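Local coordinates for histone-lysine N-methyltransferase family member SUVH9 (Arabidopsis thaliana, PDB 4NJ5), which acts in gene silencing without methyltransferase activity of its own, and may bind methylated DNA and recruit RNA polymerase V to chromatin in RNA-directed DNA methylation, at residues A[453-457]-A[458-462]; A[244-247]-A[248-252]; A[254-257]-A[258-262]; A[12-15]-A[16-19]. One frame throughout, in Å; residues are numbered along the deposited sequence.

Interaction 1 (A[453-457]-A[458-462]); sequences KMRNV and ACYIS
Arg455 folds back over the ring of Tyr460 where the chain leaves strand 454-455 of the SET domain and, after Asn456, coils into a short 3-10 turn. By its sequence this stretch probably corresponds to the start of the signature motif that in active SET enzymes leads to the S-adenosylmethionine pocket; SUVH9 does not bind that cofactor. Two backbone bonds close the turn. The Cys459 N-H reaches Asn456 O at 3.2 Å, and the Tyr460 N-H reaches Val457 O at 2.9 Å, each donor standing well above the plane of the carbonyl it meets. The buried carboxamide of Asn456 finds its partners beyond the turn: OD1 accepts from Ala391 N and ND2 donates to Glu389 O, which ties the turn to the end of strand 386-389. The Val457 N-H is taken by Tyr281 OH. Arg455 is turned at chi1 49° and bent again at chi3 (69°), and that double bend carries its guanidinium across the tyrosine face. Arg455 NH1 comes closest, 3.2 Å from Tyr460 CE1, over the face and toward the rim. CZ lies 4.6 Å from the centroid of the Tyr460 ring in a cation-pi contact. The two planes are steeply inclined, so this is no flat stack, and Tyr279 makes a second cation-pi contact with the same group. Arg455 NE is satisfied by Val451 O. Val457, Tyr460 and Ile461 all rest on Val375 of strand 373-377. Cys459 finishes the packing round the arginine: its CB sits over a guanidinium face, and its SG touches Arg455 CB at 3.6 Å.

Interaction 2 (A[244-247]-A[248-252]); sequences SVRP and RGYIN
Arg246 and Tyr250 meet through one direct bond. The NH1 of Arg246 donates to Tyr250 OH at 2.8 Å, with the oxygen close to the guanidinium plane and the bond moderately bent (N-H...O 147°). Behind that bond the extended arginine chain crosses the tyrosine at about a right angle, its CD 3.6 Å from Tyr250 CE2, while Arg246 CB comes equally close to the same ring carbon. Nearer the backbone, a water joins the two residues: it donates to Arg246 O at 2.9 Å and accepts from Tyr250 N at 3.1 Å. Between them the chain bends through Pro247, Arg248 and Gly249. Arg248 lays the edge of its guanidinium by Pro247, NH1 lying 3.9 Å from Pro247 CG.

In the next shell, Glu364 on strand 363-367 takes both polar ends, its OE2 in a salt bridge with Arg246 NH1 and its OE1 bonded to Tyr250 OH. Phe267 packs against both side chains. The loop leaving helix 228-240 is thereby fastened to the four-stranded sheet just where edge strand 250-252 begins. Since the phenol oxygen accepts from the arginine, its own proton probably points to Glu364, completing a closed arginine-tyrosine-carboxylate triangle.

Interaction 3 (A[254-257]-A[258-262]); sequences DISN and GKENV
Asp254 reaches over a type I' beta turn, Ser256 to Lys259, and takes the N-H of its second corner residue. With CG trans to the backbone N (chi1 -171°), OD2 receives the Gly258 N-H at 2.6 Å, met from above the carboxylate plane. OD1 is used differently: Ser256 OG donates to it on the syn side at 2.8 Å, and Val264 N, at the start of strand 264-267, donates to it as well. Ile255 turns away from the turn and packs on Val264 and Leu266.

Ser256 is used twice. Its carbonyl O accepts the Lys259 N-H at 3.0 Å, the closing bond of the turn, with the donor far out of the carbonyl plane. Its OG, having given its proton to Asp254, accepts the Glu260 N-H at 3.0 Å. Alongside, Ser256 CB lies 3.4 Å from Glu260 CG; Glu260 OE2 goes on to Tyr281 OH, and Lys259 NZ to Tyr281 O.

Asn257 and Gly258 hold the two corners, both with positive phi as this turn type demands.

The Glu260 N-H gives to the hydroxyl and the hydroxyl to the carboxylate, which also takes the amides of Gly258 and Val264. So many donors round Asp254 would probably stabilise its ionised form.

Interaction 4 (A[12-15]-A[16-19]); sequences FREH and VRKT
Glu14 and Arg17, one turn apart on helix 8-35, lie side by side and point the same way in a salt bridge. Both leave the backbone with CG trans to N, and each then bends once: Glu14 at chi2 (70°) and Arg17 at chi3 (71°), which swings carboxylate and guanidinium into each other. Arg17 NH2 meets Glu14 OE1 at 2.4 Å, a bond so short that its exact length is doubtful, while Arg17 NE makes a weak one to Glu14 OE2 at 3.2 Å. The carboxylate lies at the guanidinium edge, but the planes are 54° apart, so the pair is not the flat two-pronged form.

The other conspicuous pair is His15 and Thr19. Thr19 keeps OG1 beside its own backbone N, where it donates to His15 O at 2.9 Å; that carbonyl also takes the Thr19 N-H, so it is gripped twice. The same hydroxyl oxygen stands over one face of the His15 ring, toward the rim, 3.5 Å from NE2. Regular i to i+4 backbone bonds run beneath, from Phe12 O to Val16 N onward.

Around the helix, Arg13 reaches Asp82 and Gly77 in the loop that leads to strand 83-84, and His15 and Val16 pack on Met65. Arg17 turns to the loop between helix 397-405 and strand 448-450, where it meets Arg420 O and the Trp421 ring, so the helix touches both the SRA and SET regions.

All four contacts are local, yet their settings differ. Interaction 1 is buried in the SET domain, interactions 2 and 3 lie at the surface, and interaction 4 is partly buried on the N-terminal helix. Interaction 2 runs into edge strand 250-252 and interaction 3 follows it, turning the chain toward strand 264-267. Interaction 3 touches interaction 1 through Ile255 CD1, 4.2 Å from Tyr460 CE2, and Tyr281 bonds to residues of both. Interaction 4 stands apart, its centre about 36 Å from those of interactions 2 and 3. Within the segments, arginine meets a ring face in interaction 1, a phenol oxygen in interaction 2 and a carboxylate in interaction 4, while backbone amides hold interaction 3.

Interaction 1 (A[453-457]-A[458-462])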
loop_
_atom_site.group_PDB
_atom_site.type_symbol
_atom_site.label_atom_id
_atom_site.label_comp_id
_atom_site.label_asym_id
_atom_site.label_seq_id
_atom_site.Cartn_x
_atom_site.Cartn_y
_atom_site.Cartn_z
ATOM N N LYS A 453 16.903 17.041 18.602
ATOM C CA LYS A 453 17.005 16.558 19.973
ATOM C C LYS A 453 15.932 15.530 20.288
ATOM O O LYS A 453 16.221 14.452 20.795
ATOM C CB LYS A 453 16.910 17.736 20.951
ATOM C CG LYS A 453 18.050 18.730 20.859
ATOM C CD LYS A 453 17.868 19.876 21.846
ATOM C CE LYS A 453 19.058 20.824 21.827
ATOM N NZ LYS A 453 20.326 20.115 22.148
ATOM N N MET A 454 14.692 15.887 19.985
ATOM C CA MET A 454 13.556 15.017 20.234
ATOM C C MET A 454 12.799 14.774 18.934
ATOM O O MET A 454 12.463 15.720 18.217
ATOM C CB MET A 454 12.645 15.625 21.303
ATOM C CG MET A 454 13.336 15.754 22.663
ATOM S SD MET A 454 12.684 17.063 23.720
ATOM C CE MET A 454 11.041 16.436 24.064
ATOM N N ARG A 455 12.555 13.501 18.631
ATOM C CA ARG A 455 11.970 13.096 17.360
ATOM C C ARG A 455 11.444 11.669 17.455
ATOM O O ARG A 455 11.820 10.921 18.359
ATOM C CB ARG A 455 13.032 13.151 16.265
ATOM C CG ARG A 455 14.324 12.457 16.667
ATOM C CD ARG A 455 15.122 12.010 15.468
ATOM N NE ARG A 455 15.671 13.127 14.708
ATOM C CZ ARG A 455 16.139 13.016 13.469
ATOM N NH1 ARG A 455 16.106 11.841 12.853
ATOM N NH2 ARG A 455 16.627 14.076 12.843
ATOM N N ASN A 456 10.580 11.298 16.513
ATOM C CA ASN A 456 10.082 9.930 16.408
ATOM C C ASN A 456 10.632 9.247 15.157
ATOM O O ASN A 456 11.503 9.791 14.475
ATOM C CB ASN A 456 8.556 9.912 16.365
ATOM C CG ASN A 456 8.000 10.429 15.043
ATOM O OD1 ASN A 456 8.588 11.304 14.404
ATOM N ND2 ASN A 456 6.860 9.887 14.632
ATOM N N VAL A 457 10.103 8.064 14.857
ATOM C CA VAL A 457 10.562 7.260 13.726
ATOM C C VAL A 457 10.488 8.029 12.403
ATOM O O VAL A 457 11.410 7.965 11.581
ATOM C CB VAL A 457 9.767 5.924 13.630
ATOM C CG1 VAL A 457 8.259 6.183 13.590
ATOM C CG2 VAL A 457 10.216 5.100 12.430
ATOM N N ALA A 458 9.408 8.788 12.235
ATOM C CA ALA A 458 9.123 9.498 10.990
ATOM C C ALA A 458 10.215 10.486 10.586
ATOM O O ALA A 458 10.324 10.856 9.419
ATOM C CB ALA A 458 7.780 10.210 11.088
ATOM N N CYS A 459 11.020 10.914 11.554
ATOM C CA CYS A 459 12.053 11.903 11.286
ATOM C C CYS A 459 13.274 11.285 10.621
ATOM O O CYS A 459 14.192 11.993 10.212
ATOM C CB CYS A 459 12.440 12.636 12.570
ATOM S SG CYS A 459 11.095 13.636 13.255
ATOM N N TYR A 460 13.276 9.961 10.506
ATOM C CA TYR A 460 14.354 9.281 9.803
ATOM C C TYR A 460 13.951 8.974 8.354
ATOM O O TYR A 460 14.729 8.404 7.587
ATOM C CB TYR A 460 14.769 8.008 10.548
ATOM C CG TYR A 460 15.173 8.243 11.990
ATOM C CD1 TYR A 460 16.480 8.575 12.321
ATOM C CD2 TYR A 460 14.245 8.133 13.021
ATOM C CE1 TYR A 460 16.853 8.794 13.640
ATOM C CE2 TYR A 460 14.609 8.348 14.343
ATOM C CZ TYR A 460 15.913 8.677 14.644
ATOM O OH TYR A 460 16.280 8.890 15.954
ATOM N N ILE A 461 12.734 9.365 7.982
ATOM C CA ILE A 461 12.258 9.166 6.616
ATOM C C ILE A 461 13.063 10.013 5.631
ATOM O O ILE A 461 13.209 11.223 5.807
ATOM C CB ILE A 461 10.755 9.486 6.478
ATOM C CG1 ILE A 461 9.930 8.529 7.344
ATOM C CG2 ILE A 461 10.318 9.391 5.017
ATOM C CD1 ILE A 461 8.429 8.744 7.238
ATOM N N SER A 462 13.591 9.365 4.597
ATOM C CA SER A 462 14.473 10.038 3.650
ATOM C C SER A 462 13.705 10.923 2.676
ATOM O O SER A 462 12.481 10.832 2.574
ATOM C CB SER A 462 15.318 9.018 2.886
ATOM O OG SER A 462 14.497 8.132 2.147
#

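Interaction 2 (A[244-247]-A[248-252])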
loop_
_atom_site.group_PDB
_atom_site.type_symbol
_atom_site.label_atom_id
_atom_site.label_comp_id
_atom_site.label_asym_id
_atom_site.label_seq_id
_atom_site.Cartn_x
_atom_site.Cartn_y
_atom_site.Cartn_z
ATOM N N SER A 244 16.535 -15.185 13.402
ATOM C CA SER A 244 16.685 -16.391 12.599
ATOM C C SER A 244 17.151 -16.064 11.182
ATOM O O SER A 244 17.837 -16.866 10.550
ATOM C CB SER A 244 15.378 -17.186 12.551
ATOM O OG SER A 244 14.417 -16.530 11.744
ATOM N N VAL A 245 16.780 -14.890 10.683
ATOM C CA VAL A 245 17.203 -14.482 9.348
ATOM C C VAL A 245 18.212 -13.340 9.392
ATOM O O VAL A 245 18.951 -13.124 8.433
ATOM C CB VAL A 245 16.009 -14.087 8.453
ATOM C CG1 VAL A 245 15.081 -15.280 8.247
ATOM C CG2 VAL A 245 15.257 -12.905 9.045
ATOM N N ARG A 246 18.246 -12.617 10.507
ATOM C CA ARG A 246 19.213 -11.542 10.692
ATOM C C ARG A 246 19.924 -11.672 12.035
ATOM O O ARG A 246 19.629 -10.930 12.969
ATOM C CB ARG A 246 18.529 -10.177 10.591
ATOM C CG ARG A 246 18.340 -9.665 9.166
ATOM C CD ARG A 246 17.427 -8.453 9.149
ATOM N NE ARG A 246 17.491 -7.708 7.897
ATOM C CZ ARG A 246 16.896 -6.535 7.699
ATOM N NH1 ARG A 246 16.194 -5.972 8.673
ATOM N NH2 ARG A 246 17.004 -5.920 6.529
ATOM N N PRO A 247 20.872 -12.617 12.133
ATOM C CA PRO A 247 21.563 -12.867 13.403
ATOM C C PRO A 247 22.435 -11.688 13.837
ATOM O O PRO A 247 22.785 -11.594 15.014
ATOM C CB PRO A 247 22.418 -14.107 13.104
ATOM C CG PRO A 247 22.594 -14.106 11.624
ATOM C CD PRO A 247 21.340 -13.508 11.056
ATOM N N ARG A 248 22.766 -10.799 12.903
ATOM C CA ARG A 248 23.505 -9.577 13.218
ATOM C C ARG A 248 22.768 -8.370 12.659
ATOM O O ARG A 248 21.995 -8.498 11.707
ATOM C CB ARG A 248 24.903 -9.618 12.600
ATOM C CG ARG A 248 25.745 -10.826 12.961
ATOM C CD ARG A 248 26.711 -11.155 11.831
ATOM N NE ARG A 248 27.782 -12.060 12.242
ATOM C CZ ARG A 248 27.631 -13.363 12.467
ATOM N NH1 ARG A 248 26.440 -13.938 12.339
ATOM N NH2 ARG A 248 28.678 -14.092 12.831
ATOM N N GLY A 249 23.020 -7.197 13.242
ATOM C CA GLY A 249 22.492 -5.951 12.712
ATOM C C GLY A 249 21.563 -5.208 13.650
ATOM O O GLY A 249 21.588 -3.979 13.725
ATOM N N TYR A 250 20.731 -5.952 14.367
ATOM C CA TYR A 250 19.744 -5.332 15.242
ATOM C C TYR A 250 20.357 -4.777 16.523
ATOM O O TYR A 250 20.643 -5.509 17.473
ATOM C CB TYR A 250 18.583 -6.286 15.533
ATOM C CG TYR A 250 17.634 -6.420 14.365
ATOM C CD1 TYR A 250 16.814 -5.363 13.992
ATOM C CD2 TYR A 250 17.561 -7.594 13.631
ATOM C CE1 TYR A 250 15.944 -5.474 12.924
ATOM C CE2 TYR A 250 16.693 -7.714 12.561
ATOM C CZ TYR A 250 15.888 -6.651 12.212
ATOM O OH TYR A 250 15.026 -6.765 11.146
ATOM N N ILE A 251 20.565 -3.465 16.520
ATOM C CA ILE A 251 21.116 -2.751 17.660
ATOM C C ILE A 251 20.103 -2.725 18.788
ATOM O O ILE A 251 20.430 -2.996 19.941
ATOM C CB ILE A 251 21.436 -1.296 17.280
ATOM C CG1 ILE A 251 22.404 -1.255 16.096
ATOM C CG2 ILE A 251 21.987 -0.538 18.475
ATOM C CD1 ILE A 251 22.346 0.036 15.317
ATOM N N ASN A 252 18.864 -2.399 18.435
ATOM C CA ASN A 252 17.791 -2.243 19.404
ATOM C C ASN A 252 16.445 -2.503 18.734
ATOM O O ASN A 252 16.221 -2.076 17.599
ATOM C CB ASN A 252 17.829 -0.830 19.986
ATOM C CG ASN A 252 17.014 -0.698 21.254
ATOM O OD1 ASN A 252 15.784 -0.662 21.213
ATOM N ND2 ASN A 252 17.699 -0.611 22.390
HETATM O O HOH W 1 20.614 -9.033 14.997
#

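Interaction 3 (A[254-257]-A[258-262])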
loop_
_atom_site.group_PDB
_atom_site.type_symbol
_atom_site.label_atom_id
_atom_site.label_comp_id
_atom_site.label_asym_id
_atom_site.label_seq_id
_atom_site.Cartn_x
_atom_site.Cartn_y
_atom_site.Cartn_z
ATOM N N ASP A 254 13.439 -1.550 19.886
ATOM C CA ASP A 254 12.467 -0.500 20.172
ATOM C C ASP A 254 13.157 0.784 20.633
ATOM O O ASP A 254 13.448 0.937 21.820
ATOM C CB ASP A 254 11.461 -0.969 21.230
ATOM C CG ASP A 254 10.304 -0.006 21.399
ATOM O OD1 ASP A 254 10.103 0.830 20.494
ATOM O OD2 ASP A 254 9.594 -0.089 22.425
ATOM N N ILE A 255 13.432 1.693 19.696
ATOM C CA ILE A 255 14.045 2.981 20.019
ATOM C C ILE A 255 12.966 3.917 20.514
ATOM O O ILE A 255 13.237 4.866 21.244
ATOM C CB ILE A 255 14.741 3.615 18.806
ATOM C CG1 ILE A 255 13.719 3.925 17.712
ATOM C CG2 ILE A 255 15.832 2.715 18.295
ATOM C CD1 ILE A 255 14.286 4.774 16.585
ATOM N N SER A 256 11.731 3.642 20.112
ATOM C CA SER A 256 10.579 4.296 20.715
ATOM C C SER A 256 10.647 4.056 22.189
ATOM O O SER A 256 10.203 4.845 22.996
ATOM C CB SER A 256 9.292 3.731 20.149
ATOM O OG SER A 256 8.564 3.086 21.162
ATOM N N ASN A 257 11.183 2.902 22.527
ATOM C CA ASN A 257 11.503 2.593 23.915
ATOM C C ASN A 257 10.219 2.585 24.729
ATOM O O ASN A 257 10.097 3.233 25.784
ATOM C CB ASN A 257 12.546 3.592 24.480
ATOM C CG ASN A 257 13.579 2.936 25.339
ATOM O OD1 ASN A 257 14.713 2.702 24.904
ATOM N ND2 ASN A 257 13.191 2.596 26.563
ATOM N N GLY A 258 9.258 1.823 24.202
ATOM C CA GLY A 258 7.941 1.653 24.807
ATOM C C GLY A 258 7.057 2.900 24.779
ATOM O O GLY A 258 5.934 2.898 25.326
ATOM N N LYS A 259 7.533 3.969 24.135
ATOM C CA LYS A 259 6.684 5.169 24.029
ATOM C C LYS A 259 5.653 5.105 22.905
ATOM O O LYS A 259 4.734 5.934 22.847
ATOM C CB LYS A 259 7.484 6.471 23.921
ATOM C CG LYS A 259 8.224 6.873 25.184
ATOM C CD LYS A 259 9.297 7.904 24.878
ATOM C CE LYS A 259 9.978 8.363 26.154
ATOM N NZ LYS A 259 11.210 9.155 25.865
ATOM N N GLU A 260 5.836 4.134 22.017
ATOM C CA GLU A 260 4.856 3.798 21.007
ATOM C C GLU A 260 4.172 2.515 21.460
ATOM O O GLU A 260 4.685 1.797 22.319
ATOM C CB GLU A 260 5.535 3.575 19.654
ATOM C CG GLU A 260 6.263 4.785 19.061
ATOM C CD GLU A 260 5.337 5.840 18.482
ATOM O OE1 GLU A 260 4.115 5.787 18.738
ATOM O OE2 GLU A 260 5.840 6.734 17.767
ATOM N N ASN A 261 3.016 2.224 20.876
ATOM C CA ASN A 261 2.283 1.009 21.210
ATOM C C ASN A 261 2.807 -0.190 20.436
ATOM O O ASN A 261 2.421 -1.329 20.696
ATOM C CB ASN A 261 0.788 1.201 20.967
ATOM C CG ASN A 261 0.182 2.228 21.893
ATOM O OD1 ASN A 261 0.485 2.258 23.086
ATOM N ND2 ASN A 261 -0.670 3.090 21.349
ATOM N N VAL A 262 3.687 0.082 19.479
ATOM C CA VAL A 262 4.400 -0.959 18.754
ATOM C C VAL A 262 5.894 -0.642 18.786
ATOM O O VAL A 262 6.280 0.527 18.844
ATOM C CB VAL A 262 3.899 -1.091 17.299
ATOM C CG1 VAL A 262 2.561 -1.810 17.265
ATOM C CG2 VAL A 262 3.795 0.276 16.639
HETATM O O HOH W 2 6.645 0.279 22.092
#

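Interaction 4 (A[12-15]-A[16-19])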
loop_
_atom_site.group_PDB
_atom_site.type_symbol
_atom_site.label_atom_id
_atom_site.label_comp_id
_atom_site.label_asym_id
_atom_site.label_seq_id
_atom_site.Cartn_x
_atom_site.Cartn_y
_atom_site.Cartn_z
ATOM N N PHE A 12 5.564 4.249 -18.396
ATOM C CA PHE A 12 4.764 3.072 -18.081
ATOM C C PHE A 12 4.441 3.001 -16.586
ATOM O O PHE A 12 3.291 2.759 -16.190
ATOM C CB PHE A 12 5.497 1.796 -18.516
ATOM C CG PHE A 12 5.565 1.606 -20.006
ATOM C CD1 PHE A 12 4.444 1.802 -20.803
ATOM C CD2 PHE A 12 6.752 1.220 -20.609
ATOM C CE1 PHE A 12 4.512 1.616 -22.176
ATOM C CE2 PHE A 12 6.825 1.039 -21.983
ATOM C CZ PHE A 12 5.706 1.234 -22.763
ATOM N N ARG A 13 5.461 3.214 -15.758
ATOM C CA ARG A 13 5.296 3.156 -14.306
ATOM C C ARG A 13 4.296 4.212 -13.837
ATOM O O ARG A 13 3.476 3.964 -12.946
ATOM C CB ARG A 13 6.650 3.334 -13.606
ATOM C CG ARG A 13 6.655 3.023 -12.121
ATOM C CD ARG A 13 6.076 1.646 -11.818
ATOM N NE ARG A 13 6.339 1.241 -10.438
ATOM C CZ ARG A 13 5.822 0.165 -9.851
ATOM N NH1 ARG A 13 6.132 -0.111 -8.592
ATOM N NH2 ARG A 13 4.997 -0.634 -10.519
ATOM N N GLU A 14 4.352 5.380 -14.469
ATOM C CA GLU A 14 3.431 6.464 -14.152
ATOM C C GLU A 14 1.994 6.112 -14.538
ATOM O O GLU A 14 1.059 6.325 -13.753
ATOM C CB GLU A 14 3.877 7.754 -14.845
ATOM C CG GLU A 14 3.225 9.009 -14.299
ATOM C CD GLU A 14 3.704 9.376 -12.900
ATOM O OE1 GLU A 14 3.171 10.354 -12.337
ATOM O OE2 GLU A 14 4.609 8.702 -12.363
ATOM N N HIS A 15 1.818 5.568 -15.741
ATOM C CA HIS A 15 0.495 5.112 -16.160
ATOM C C HIS A 15 -0.087 4.115 -15.158
ATOM O O HIS A 15 -1.249 4.241 -14.750
ATOM C CB HIS A 15 0.510 4.496 -17.563
ATOM C CG HIS A 15 -0.808 3.907 -17.965
ATOM N ND1 HIS A 15 -1.890 4.680 -18.325
ATOM C CD2 HIS A 15 -1.225 2.620 -18.035
ATOM C CE1 HIS A 15 -2.915 3.895 -18.613
ATOM N NE2 HIS A 15 -2.537 2.642 -18.445
ATOM N N VAL A 16 0.721 3.135 -14.758
ATOM C CA VAL A 16 0.276 2.151 -13.767
ATOM C C VAL A 16 -0.109 2.818 -12.448
ATOM O O VAL A 16 -1.112 2.455 -11.825
ATOM C CB VAL A 16 1.349 1.072 -13.502
ATOM C CG1 VAL A 16 1.034 0.294 -12.232
ATOM C CG2 VAL A 16 1.462 0.136 -14.688
ATOM N N ARG A 17 0.688 3.799 -12.034
ATOM C CA ARG A 17 0.408 4.546 -10.812
ATOM C C ARG A 17 -0.990 5.175 -10.864
ATOM O O ARG A 17 -1.823 4.961 -9.967
ATOM C CB ARG A 17 1.480 5.617 -10.601
ATOM C CG ARG A 17 1.461 6.269 -9.235
ATOM C CD ARG A 17 2.678 7.167 -9.034
ATOM N NE ARG A 17 2.630 8.380 -9.845
ATOM C CZ ARG A 17 1.993 9.491 -9.486
ATOM N NH1 ARG A 17 1.343 9.537 -8.331
ATOM N NH2 ARG A 17 2.002 10.554 -10.280
ATOM N N LYS A 18 -1.249 5.928 -11.930
ATOM C CA LYS A 18 -2.561 6.549 -12.125
ATOM C C LYS A 18 -3.700 5.521 -12.156
ATOM O O LYS A 18 -4.779 5.743 -11.585
ATOM C CB LYS A 18 -2.576 7.384 -13.409
ATOM C CG LYS A 18 -1.762 8.667 -13.335
ATOM C CD LYS A 18 -2.401 9.662 -12.380
ATOM C CE LYS A 18 -1.560 10.923 -12.240
ATOM N NZ LYS A 18 -1.405 11.649 -13.535
ATOM N N THR A 19 -3.454 4.395 -12.819
ATOM C CA THR A 19 -4.471 3.359 -12.914
ATOM C C THR A 19 -4.830 2.827 -11.533
ATOM O O THR A 19 -6.010 2.678 -11.204
ATOM C CB THR A 19 -4.027 2.183 -13.808
ATOM O OG1 THR A 19 -3.669 2.671 -15.108
ATOM C CG2 THR A 19 -5.158 1.172 -13.943
#